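Local coordinates for protein PadR family transcriptional regulator (Streptococcus pneumoniae, PDB 5ZQH) that probably binds DNA as a winged helix-turn-helix transcriptional regulator of the PadR family, with a likely link to antibiotic resistance, at residues Q19-G24 and Y72-K77. Numbering follows the deposited sequence.
Sequences QKERYG and YFSLMK
Arg22 and Phe73 face each other as an antiparallel, hydrogen-bonded pair, and both backbone bonds between the segments are theirs. Phe73 N gives the shorter and straighter one, 2.7 Å to Arg22 O; Arg22 N returns 3.2 Å to Phe73 O. That second carbonyl also receives a CA-H...O contact from Glu21 CA at 3.5 Å.

The aromatic contact is a T-shaped stack. Tyr23 turns its edge to one face of Tyr72, Tyr23 CD2 coming within 3.4 Å of Tyr72 CZ, with the planes at 84°. The chi1 of Tyr23, 66°, sets its CG between backbone N and carbonyl carbon, which swings the ring over its partner. At the edge of the Tyr72 ring lies Glu21 O, 3.4 Å from Tyr72 CD2, and Lys20 NZ donates a hydrogen bond to this same oxygen, 2.8 Å.

The extended Glu21 side chain passes Ser74, Glu21 CG 3.8 Å from Ser74 CB, and its OE2 forms a salt bridge with Arg62, which also makes a cation-pi contact with Tyr72.

The short, weakly bonded strand 22-23 lies between helix 3-19 and helix 24-34, where Tyr23 is the N-cap residue, and forms an outer strand beside the hairpin of 69-75 and 57-63, the wing of a winged helix-turn-helix fold.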
ATOM      1  N   GLN A  19      -2.952  12.960 -15.682  1.00  7.32           N
ATOM      2  CA  GLN A  19      -3.045  14.430 -15.675  1.00  7.43           C
ATOM      3  C   GLN A  19      -2.379  15.031 -16.908  1.00  7.49           C
ATOM      4  O   GLN A  19      -2.972  15.852 -17.612  1.00  7.48           O
ATOM      5  CB  GLN A  19      -2.366  15.021 -14.436  1.00  7.48           C
ATOM      6  CG  GLN A  19      -2.924  14.608 -13.080  1.00  7.55           C
ATOM      7  CD  GLN A  19      -2.034  15.064 -11.924  1.00  7.62           C
ATOM      8  OE1 GLN A  19      -1.145  15.915 -12.100  1.00  7.66           O
ATOM      9  NE2 GLN A  19      -2.269  14.503 -10.736  1.00  7.60           N
ATOM     10  N   LYS A  20      -1.135  14.613 -17.145  1.00  7.58           N
ATOM     11  CA  LYS A  20      -0.330  15.078 -18.267  1.00  7.66           C
ATOM     12  C   LYS A  20       0.596  13.964 -18.753  1.00  7.73           C
ATOM     13  O   LYS A  20       1.304  13.328 -17.966  1.00  7.71           O
ATOM     14  CB  LYS A  20       0.482  16.319 -17.878  1.00  7.64           C
ATOM     15  CG  LYS A  20       1.093  17.060 -19.054  1.00  7.65           C
ATOM     16  CD  LYS A  20       2.347  17.807 -18.633  1.00  7.67           C
ATOM     17  CE  LYS A  20       3.192  18.217 -19.835  1.00  7.71           C
ATOM     18  NZ  LYS A  20       3.942  17.083 -20.467  1.00  7.70           N
ATOM     19  N   GLU A  21       0.556  13.742 -20.064  1.00  7.85           N
ATOM     20  CA  GLU A  21       1.463  12.867 -20.796  1.00  7.97           C
ATOM     21  C   GLU A  21       2.921  13.243 -20.476  1.00  8.02           C
ATOM     22  O   GLU A  21       3.352  14.367 -20.766  1.00  8.05           O
ATOM     23  CB  GLU A  21       1.169  13.049 -22.284  1.00  8.00           C
ATOM     24  CG  GLU A  21       1.595  11.915 -23.192  1.00  8.05           C
ATOM     25  CD  GLU A  21       1.085  12.091 -24.610  1.00  8.08           C
ATOM     26  OE1 GLU A  21      -0.088  12.513 -24.780  1.00  8.08           O
ATOM     27  OE2 GLU A  21       1.861  11.807 -25.558  1.00  8.09           O
ATOM     28  N   ARG A  22       3.659  12.314 -19.861  1.00  8.06           N
ATOM     29  CA  ARG A  22       5.021  12.584 -19.368  1.00  8.11           C
ATOM     30  C   ARG A  22       6.054  11.539 -19.788  1.00  8.10           C
ATOM     31  O   ARG A  22       5.729  10.352 -19.890  1.00  8.13           O
ATOM     32  CB  ARG A  22       5.019  12.682 -17.840  1.00  8.14           C
ATOM     33  CG  ARG A  22       4.617  14.043 -17.294  1.00  8.21           C
ATOM     34  CD  ARG A  22       4.932  14.150 -15.810  1.00  8.24           C
ATOM     35  NE  ARG A  22       4.445  15.403 -15.237  1.00  8.25           N
ATOM     36  CZ  ARG A  22       3.266  15.568 -14.635  1.00  8.26           C
ATOM     37  NH1 ARG A  22       2.406  14.559 -14.506  1.00  8.23           N
ATOM     38  NH2 ARG A  22       2.946  16.763 -14.159  1.00  8.27           N
ATOM     39  N   TYR A  23       7.293  11.983 -20.015  1.00  8.08           N
ATOM     40  CA  TYR A  23       8.420  11.062 -20.218  1.00  8.06           C
ATOM     41  C   TYR A  23       9.179  10.768 -18.914  1.00  8.04           C
ATOM     42  O   TYR A  23       9.031  11.494 -17.927  1.00  8.05           O
ATOM     43  CB  TYR A  23       9.346  11.491 -21.380  1.00  8.08           C
ATOM     44  CG  TYR A  23      10.140  12.775 -21.224  1.00  8.08           C
ATOM     45  CD1 TYR A  23      11.407  12.775 -20.629  1.00  8.07           C
ATOM     46  CD2 TYR A  23       9.648  13.986 -21.724  1.00  8.09           C
ATOM     47  CE1 TYR A  23      12.144  13.951 -20.502  1.00  8.06           C
ATOM     48  CE2 TYR A  23      10.381  15.168 -21.611  1.00  8.06           C
ATOM     49  CZ  TYR A  23      11.623  15.146 -20.994  1.00  8.06           C
ATOM     50  OH  TYR A  23      12.346  16.310 -20.876  1.00  8.04           O
ATOM     51  N   GLY A  24       9.967   9.690 -18.931  1.00  8.00           N
ATOM     52  CA  GLY A  24      10.677   9.149 -17.763  1.00  7.98           C
ATOM     53  C   GLY A  24      11.393  10.121 -16.838  1.00  7.97           C
ATOM     54  O   GLY A  24      11.214  10.056 -15.624  1.00  7.96           O
ATOM     55  N   TYR A  72       7.195   9.591 -24.448  1.00 12.36           N
ATOM     56  CA  TYR A  72       6.103  10.066 -23.601  1.00 12.23           C
ATOM     57  C   TYR A  72       5.128   8.946 -23.250  1.00 12.09           C
ATOM     58  O   TYR A  72       4.658   8.217 -24.124  1.00 12.07           O
ATOM     59  CB  TYR A  72       5.354  11.217 -24.276  1.00 12.32           C
ATOM     60  CG  TYR A  72       6.011  12.566 -24.127  1.00 12.36           C
ATOM     61  CD1 TYR A  72       6.966  13.005 -25.051  1.00 12.43           C
ATOM     62  CD2 TYR A  72       5.672  13.415 -23.071  1.00 12.38           C
ATOM     63  CE1 TYR A  72       7.564  14.254 -24.934  1.00 12.46           C
ATOM     64  CE2 TYR A  72       6.270  14.663 -22.936  1.00 12.44           C
ATOM     65  CZ  TYR A  72       7.215  15.077 -23.873  1.00 12.46           C
ATOM     66  OH  TYR A  72       7.812  16.311 -23.745  1.00 12.58           O
ATOM     67  N   PHE A  73       4.836   8.822 -21.960  1.00 11.93           N
ATOM     68  CA  PHE A  73       3.881   7.842 -21.467  1.00 11.88           C
ATOM     69  C   PHE A  73       2.500   8.465 -21.276  1.00 11.86           C
ATOM     70  O   PHE A  73       2.368   9.533 -20.671  1.00 11.87           O
ATOM     71  CB  PHE A  73       4.373   7.205 -20.162  1.00 11.80           C
ATOM     72  CG  PHE A  73       5.678   6.470 -20.296  1.00 11.77           C
ATOM     73  CD1 PHE A  73       5.731   5.207 -20.906  1.00 11.74           C
ATOM     74  CD2 PHE A  73       6.864   7.034 -19.812  1.00 11.69           C
ATOM     75  CE1 PHE A  73       6.936   4.529 -21.033  1.00 11.68           C
ATOM     76  CE2 PHE A  73       8.071   6.354 -19.938  1.00 11.65           C
ATOM     77  CZ  PHE A  73       8.106   5.103 -20.546  1.00 11.64           C
ATOM     78  N   SER A  74       1.489   7.795 -21.823  1.00 11.85           N
ATOM     79  CA  SER A  74       0.074   8.164 -21.659  1.00 11.83           C
ATOM     80  C   SER A  74      -0.742   6.924 -21.276  1.00 11.77           C
ATOM     81  O   SER A  74      -0.351   5.793 -21.602  1.00 11.92           O
ATOM     82  CB  SER A  74      -0.473   8.784 -22.943  1.00 11.81           C
ATOM     83  OG  SER A  74      -0.289   7.903 -24.036  1.00 11.83           O
ATOM     84  N   LEU A  75      -1.867   7.136 -20.595  1.00 11.57           N
ATOM     85  CA  LEU A  75      -2.715   6.032 -20.135  1.00 11.43           C
ATOM     86  C   LEU A  75      -3.460   5.299 -21.255  1.00 11.32           C
ATOM     87  O   LEU A  75      -3.985   5.916 -22.182  1.00 11.26           O
ATOM     88  CB  LEU A  75      -3.717   6.514 -19.076  1.00 11.45           C
ATOM     89  CG  LEU A  75      -3.263   6.909 -17.666  1.00 11.42           C
ATOM     90  CD1 LEU A  75      -4.480   7.345 -16.873  1.00 11.38           C
ATOM     91  CD2 LEU A  75      -2.542   5.787 -16.931  1.00 11.41           C
ATOM     92  N   MET A  76      -3.470   3.971 -21.151  1.00 11.23           N
ATOM     93  CA  MET A  76      -4.288   3.097 -21.991  1.00 11.12           C
ATOM     94  C   MET A  76      -5.671   3.027 -21.337  1.00 10.99           C
ATOM     95  O   MET A  76      -5.893   3.644 -20.286  1.00 10.99           O
ATOM     96  CB  MET A  76      -3.670   1.698 -22.045  1.00 11.18           C
ATOM     97  CG  MET A  76      -3.524   1.081 -23.425  1.00 11.25           C
ATOM     98  SD  MET A  76      -1.781   0.889 -23.850  1.00 11.37           S
ATOM     99  CE  MET A  76      -1.854  -0.343 -25.150  1.00 11.36           C
ATOM    100  N   LYS A  77      -6.590   2.273 -21.947  1.00 10.81           N
ATOM    101  CA  LYS A  77      -7.936   2.074 -21.392  1.00 10.65           C
ATOM    102  C   LYS A  77      -7.888   1.411 -20.009  1.00 10.52           C
ATOM    103  O   LYS A  77      -8.573   1.854 -19.083  1.00 10.48           O
ATOM    104  CB  LYS A  77      -8.824   1.281 -22.361  1.00 10.65           C
TER